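Local coordinates for Cobalt/magnesium transport protein CorA (Methanocaldococcus jannaschii, PDB 4EGW), which mediates the influx of magnesium ions as a homopentamer that alternates between open and closed states and is activated by low cytoplasmic magnesium, at residues 98-103 / 218-223; 154-159 / 236-241. One frame throughout, in Å; residues are numbered along the deposited sequence.

Interaction 1 (98-103 / 218-223)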
loop_
_atom_site.group_PDB
_atom_site.type_symbol
_atom_site.label_atom_id
_atom_site.label_comp_id
_atom_site.label_asym_id
_atom_site.label_seq_id
_atom_site.Cartn_x
_atom_site.Cartn_y
_atom_site.Cartn_z
ATOM N N ILE A 98 9.343 17.232 13.647
ATOM C CA ILE A 98 9.749 15.999 12.992
ATOM C C ILE A 98 10.133 16.285 11.553
ATOM O O ILE A 98 9.364 16.865 10.783
ATOM C CB ILE A 98 8.649 14.910 13.001
ATOM C CG1 ILE A 98 7.969 14.815 14.375
ATOM C CG2 ILE A 98 9.238 13.555 12.555
ATOM C CD1 ILE A 98 6.871 15.830 14.592
ATOM N N ILE A 99 11.349 15.897 11.216
ATOM C CA ILE A 99 11.801 15.870 9.844
ATOM C C ILE A 99 11.556 14.445 9.382
ATOM O O ILE A 99 11.777 13.490 10.132
ATOM C CB ILE A 99 13.318 16.196 9.747
ATOM C CG1 ILE A 99 13.631 17.542 10.427
ATOM C CG2 ILE A 99 13.800 16.156 8.284
ATOM C CD1 ILE A 99 12.861 18.721 9.864
ATOM N N TYR A 100 11.084 14.283 8.159
ATOM C CA TYR A 100 10.817 12.946 7.686
ATOM C C TYR A 100 11.081 12.873 6.200
ATOM O O TYR A 100 10.895 13.858 5.488
ATOM C CB TYR A 100 9.373 12.598 7.983
ATOM C CG TYR A 100 9.146 11.152 8.303
ATOM C CD1 TYR A 100 9.483 10.637 9.543
ATOM C CD2 TYR A 100 8.583 10.298 7.365
ATOM C CE1 TYR A 100 9.266 9.307 9.843
ATOM C CE2 TYR A 100 8.360 8.969 7.653
ATOM C CZ TYR A 100 8.702 8.475 8.894
ATOM O OH TYR A 100 8.479 7.146 9.176
ATOM N N LYS A 101 11.541 11.714 5.737
ATOM C CA LYS A 101 11.806 11.512 4.316
ATOM C C LYS A 101 10.646 10.814 3.625
ATOM O O LYS A 101 10.280 9.689 3.967
ATOM C CB LYS A 101 13.087 10.708 4.097
ATOM C CG LYS A 101 14.359 11.510 4.283
ATOM C CD LYS A 101 14.791 12.232 3.020
ATOM C CE LYS A 101 15.958 13.118 3.326
ATOM N NZ LYS A 101 16.373 13.817 2.091
ATOM N N ALA A 102 10.089 11.490 2.632
ATOM C CA ALA A 102 8.996 10.951 1.866
ATOM C C ALA A 102 9.448 10.782 0.422
ATOM O O ALA A 102 10.290 11.542 -0.064
ATOM C CB ALA A 102 7.829 11.886 1.941
ATOM N N PRO A 103 8.897 9.778 -0.269
ATOM C CA PRO A 103 9.213 9.568 -1.683
ATOM C C PRO A 103 8.961 10.837 -2.513
ATOM O O PRO A 103 8.041 11.599 -2.235
ATOM C CB PRO A 103 8.242 8.447 -2.092
ATOM C CG PRO A 103 7.929 7.736 -0.823
ATOM C CD PRO A 103 7.875 8.829 0.211
ATOM N N ASP A 218 14.434 5.393 12.497
ATOM C CA ASP A 218 14.865 5.860 13.801
ATOM C C ASP A 218 13.869 6.870 14.358
ATOM O O ASP A 218 13.461 6.763 15.508
ATOM C CB ASP A 218 16.279 6.436 13.722
ATOM C CG ASP A 218 17.330 5.357 13.470
ATOM O OD1 ASP A 218 17.170 4.231 13.998
ATOM O OD2 ASP A 218 18.313 5.629 12.742
ATOM N N VAL A 219 13.446 7.821 13.530
ATOM C CA VAL A 219 12.415 8.760 13.939
ATOM C C VAL A 219 11.267 7.985 14.580
ATOM O O VAL A 219 10.835 8.300 15.687
ATOM C CB VAL A 219 11.876 9.552 12.735
ATOM C CG1 VAL A 219 10.526 10.166 13.059
ATOM C CG2 VAL A 219 12.886 10.614 12.289
ATOM N N LEU A 220 10.810 6.940 13.894
ATOM C CA LEU A 220 9.721 6.104 14.390
ATOM C C LEU A 220 10.106 5.307 15.637
ATOM O O LEU A 220 9.271 5.076 16.514
ATOM C CB LEU A 220 9.222 5.163 13.297
ATOM C CG LEU A 220 8.533 5.856 12.129
ATOM C CD1 LEU A 220 8.296 4.892 10.980
ATOM C CD2 LEU A 220 7.231 6.474 12.601
ATOM N N VAL A 221 11.363 4.882 15.729
ATOM C CA VAL A 221 11.800 4.226 16.956
ATOM C C VAL A 221 11.696 5.195 18.136
ATOM O O VAL A 221 11.340 4.794 19.249
ATOM C CB VAL A 221 13.219 3.670 16.859
ATOM C CG1 VAL A 221 13.574 2.987 18.151
ATOM C CG2 VAL A 221 13.319 2.687 15.706
ATOM N N LEU A 222 11.999 6.469 17.885
ATOM C CA LEU A 222 11.850 7.515 18.895
ATOM C C LEU A 222 10.404 7.655 19.292
ATOM O O LEU A 222 10.054 7.527 20.455
ATOM C CB LEU A 222 12.357 8.860 18.376
ATOM C CG LEU A 222 13.877 9.059 18.438
ATOM C CD1 LEU A 222 14.320 10.273 17.628
ATOM C CD2 LEU A 222 14.374 9.149 19.888
ATOM N N LEU A 223 9.557 7.913 18.310
ATOM C CA LEU A 223 8.147 8.106 18.584
ATOM C C LEU A 223 7.541 6.832 19.148
ATOM O O LEU A 223 6.592 6.881 19.921
ATOM C CB LEU A 223 7.409 8.511 17.317
ATOM C CG LEU A 223 7.666 9.906 16.747
ATOM C CD1 LEU A 223 9.110 10.118 16.423
ATOM C CD2 LEU A 223 6.836 10.087 15.490
#
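Helix-on-sheet packing, where the β-sheet of the CorA cytoplasmic domain meets the long helix 193-225, brings Ile98 and Tyr100 of strand 96-104 against Val219 and Leu220. The strand belongs to a six-stranded mixed sheet and is flanked by strands 110-119 and 88-90. Over these short segments the axes come within 9.9 Å, with their N-to-C directions 138° apart, so here the helix runs roughly antiparallel to this strand, on a slant. Two residues apart on the strand, Ile98 and Tyr100 both reach the helix, while the Ile99 side chain between them turns its end from it. Val219 is the hub. Its CG1 branch, anti to the backbone N (chi1 161°), is directed at the sheet and meets both strand side chains: Ile98 CG2 lies 3.7 Å from Val219 CG1, and Tyr100 CE1 lies 3.6 Å from it. The methyl approaches the tyrosine in plane, at the ring edge. Its sister branch leans on the strand backbone, Val219 CG2 being 3.8 Å from Ile99 O. Leu220 lies athwart the phenol end of Tyr100, where Tyr100 CZ is 4.2 Å from Leu220 CG. Ile165 of helix 156-186 also touches Tyr100, so a second helix packs on this ring. One residue further along the strand, Lys101 O accepts hydrogen bonds from Asn216 ND2, on helix 193-225, and from Tyr169 OH.

Interaction 2 (154-159 / 236-241)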
loop_
_atom_site.group_PDB
_atom_site.type_symbol
_atom_site.label_atom_id
_atom_site.label_comp_id
_atom_site.label_asym_id
_atom_site.label_seq_id
_atom_site.Cartn_x
_atom_site.Cartn_y
_atom_site.Cartn_z
ATOM N N ILE A 154 -3.984 13.898 16.524
ATOM C CA ILE A 154 -2.643 14.465 16.715
ATOM C C ILE A 154 -1.726 13.878 17.774
ATOM O O ILE A 154 -0.783 14.544 18.198
ATOM C CB ILE A 154 -2.672 16.002 16.938
ATOM C CG1 ILE A 154 -1.298 16.617 16.637
ATOM C CG2 ILE A 154 -3.109 16.337 18.355
ATOM C CD1 ILE A 154 -0.913 17.752 17.562
ATOM N N GLY A 155 -1.968 12.655 18.221
ATOM C CA GLY A 155 -0.850 11.748 18.329
ATOM C C GLY A 155 -1.104 10.885 17.120
ATOM O O GLY A 155 -0.232 10.219 16.566
ATOM N N PHE A 156 -2.363 10.943 16.709
ATOM C CA PHE A 156 -2.880 10.106 15.655
ATOM C C PHE A 156 -2.600 10.698 14.302
ATOM O O PHE A 156 -2.173 10.002 13.378
ATOM C CB PHE A 156 -4.380 9.915 15.850
ATOM C CG PHE A 156 -4.932 8.741 15.109
ATOM C CD1 PHE A 156 -4.222 7.545 15.061
ATOM C CD2 PHE A 156 -6.157 8.824 14.461
ATOM C CE1 PHE A 156 -4.720 6.446 14.378
ATOM C CE2 PHE A 156 -6.666 7.730 13.775
ATOM C CZ PHE A 156 -5.941 6.534 13.732
ATOM N N LEU A 157 -2.834 12.005 14.212
ATOM C CA LEU A 157 -2.742 12.729 12.957
ATOM C C LEU A 157 -1.335 12.566 12.424
ATOM O O LEU A 157 -1.114 12.342 11.232
ATOM C CB LEU A 157 -3.060 14.209 13.179
ATOM C CG LEU A 157 -3.017 15.147 11.968
ATOM C CD1 LEU A 157 -3.958 14.667 10.897
ATOM C CD2 LEU A 157 -3.374 16.565 12.369
ATOM N N LEU A 158 -0.383 12.658 13.338
ATOM C CA LEU A 158 1.014 12.519 12.985
ATOM C C LEU A 158 1.300 11.188 12.305
ATOM O O LEU A 158 1.800 11.131 11.178
ATOM C CB LEU A 158 1.835 12.593 14.246
ATOM C CG LEU A 158 3.277 12.242 13.968
ATOM C CD1 LEU A 158 3.827 13.104 12.810
ATOM C CD2 LEU A 158 4.051 12.422 15.267
ATOM N N TYR A 159 0.973 10.119 13.013
ATOM C CA TYR A 159 1.167 8.779 12.512
ATOM C C TYR A 159 0.597 8.587 11.114
ATOM O O TYR A 159 1.217 7.952 10.261
ATOM C CB TYR A 159 0.517 7.787 13.462
ATOM C CG TYR A 159 0.136 6.505 12.789
ATOM C CD1 TYR A 159 -1.108 6.363 12.185
ATOM C CD2 TYR A 159 1.014 5.436 12.747
ATOM C CE1 TYR A 159 -1.468 5.193 11.560
ATOM C CE2 TYR A 159 0.662 4.255 12.125
ATOM C CZ TYR A 159 -0.582 4.139 11.533
ATOM O OH TYR A 159 -0.944 2.965 10.909
ATOM N N ARG A 236 1.992 5.358 20.105
ATOM C CA ARG A 236 3.283 4.680 20.113
ATOM C C ARG A 236 3.189 3.240 19.616
ATOM O O ARG A 236 4.076 2.777 18.906
ATOM C CB ARG A 236 3.931 4.768 21.498
ATOM C CG ARG A 236 4.144 6.208 21.951
ATOM C CD ARG A 236 4.939 6.280 23.234
ATOM N NE ARG A 236 4.180 5.772 24.370
ATOM C CZ ARG A 236 3.553 6.537 25.255
ATOM N NH1 ARG A 236 3.590 7.862 25.148
ATOM N NH2 ARG A 236 2.889 5.973 26.251
ATOM N N GLU A 237 2.113 2.541 19.970
ATOM C CA GLU A 237 1.850 1.220 19.400
ATOM C C GLU A 237 1.674 1.369 17.889
ATOM O O GLU A 237 2.207 0.580 17.108
ATOM C CB GLU A 237 0.585 0.618 20.005
ATOM C CG GLU A 237 0.274 1.099 21.406
ATOM C CD GLU A 237 -1.188 0.883 21.796
ATOM O OE1 GLU A 237 -1.649 1.527 22.768
ATOM O OE2 GLU A 237 -1.877 0.070 21.134
ATOM N N ASN A 238 0.929 2.404 17.497
ATOM C CA ASN A 238 0.707 2.755 16.093
ATOM C C ASN A 238 1.990 3.096 15.347
ATOM O O ASN A 238 2.108 2.843 14.150
ATOM C CB ASN A 238 -0.277 3.926 15.974
ATOM C CG ASN A 238 -1.721 3.519 16.242
ATOM O OD1 ASN A 238 -2.009 2.737 17.152
ATOM N ND2 ASN A 238 -2.637 4.051 15.443
ATOM N N PHE A 239 2.954 3.675 16.048
ATOM C CA PHE A 239 4.236 3.956 15.415
ATOM C C PHE A 239 5.081 2.696 15.353
ATOM O O PHE A 239 6.002 2.601 14.548
ATOM C CB PHE A 239 4.967 5.087 16.133
ATOM C CG PHE A 239 4.226 6.398 16.090
ATOM C CD1 PHE A 239 4.025 7.055 14.889
ATOM C CD2 PHE A 239 3.724 6.971 17.249
ATOM C CE1 PHE A 239 3.338 8.261 14.842
ATOM C CE2 PHE A 239 3.035 8.177 17.211
ATOM C CZ PHE A 239 2.840 8.820 16.006
ATOM N N GLU A 240 4.737 1.721 16.190
ATOM C CA GLU A 240 5.460 0.455 16.264
ATOM C C GLU A 240 5.135 -0.380 15.029
ATOM O O GLU A 240 6.022 -0.946 14.385
ATOM C CB GLU A 240 5.058 -0.291 17.537
ATOM C CG GLU A 240 5.899 -1.504 17.894
ATOM C CD GLU A 240 5.280 -2.292 19.041
ATOM O OE1 GLU A 240 4.095 -2.033 19.357
ATOM O OE2 GLU A 240 5.968 -3.166 19.622
ATOM N N ASP A 241 3.848 -0.445 14.706
ATOM C CA ASP A 241 3.412 -1.026 13.451
ATOM C C ASP A 241 4.181 -0.364 12.327
ATOM O O ASP A 241 4.807 -1.025 11.495
ATOM C CB ASP A 241 1.922 -0.763 13.257
ATOM C CG ASP A 241 1.066 -1.495 14.267
ATOM O OD1 ASP A 241 1.632 -2.006 15.263
ATOM O OD2 ASP A 241 -0.170 -1.564 14.065
#
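Tyr159 and Phe239 meet as an offset edge-to-face pair, the tyrosine turning its edge to the phenylalanine face, with ring centroids 5.9 Å apart and planes at 67°. Tyr159 CG is anti to the backbone N (chi1 155°), which carries the ring out across the opposing helix. There Asn238 CB sits over one face, 4.1 Å from the centroid of the Tyr159 ring and displaced toward the rim, a CH-pi contact. Beyond this pair, Phe239 is held at its far end: Leu158 CD2 lies 3.9 Å and Gly155 O 3.4 Å from Phe239 CZ. Helix 193-225 packs on Phe239 as well, while Arg152 makes a cation-pi contact with Phe156. On the more open side, a hexane-1,6-diol, probably from the crystallisation liquor, takes a hydrogen bond with Asp241 OD2 and a weak one with Tyr159 OH. Replacing Tyr159 by an alanine is likely to leave the Phe239 face without its edge partner and Asn238 CB without the ring beneath it. The contact is an edge-to-face aromatic pair at a helix-helix interface, where the first turn of helix 156-186 and the residue before it meet helix 233-270, which in this family leads on toward the first transmembrane segment.

Overall arrangement
Interaction 1 is wholly buried, its centre about 8 Å from the centre of the chain, and joins sheet to helix; interaction 2, its centre about 14 Å from the centre of the chain, is partly buried and joins helix to helix. Aliphatic branches against a ring edge carry the first. The second depends on two rings and an asparagine methylene, and a diol reaches its outer side. Helix 193-225 links them, following helix 156-186 and preceding helix 233-270 in the chain: Leu223 CD2 packs 3.6 Å from Leu158 CD2, and Leu220 CD2 lies 4.0 Å from Phe239 CD1. Apolar packing thus continues from the sheet, through 218-223, into the contact between helices 156-186 and 233-270.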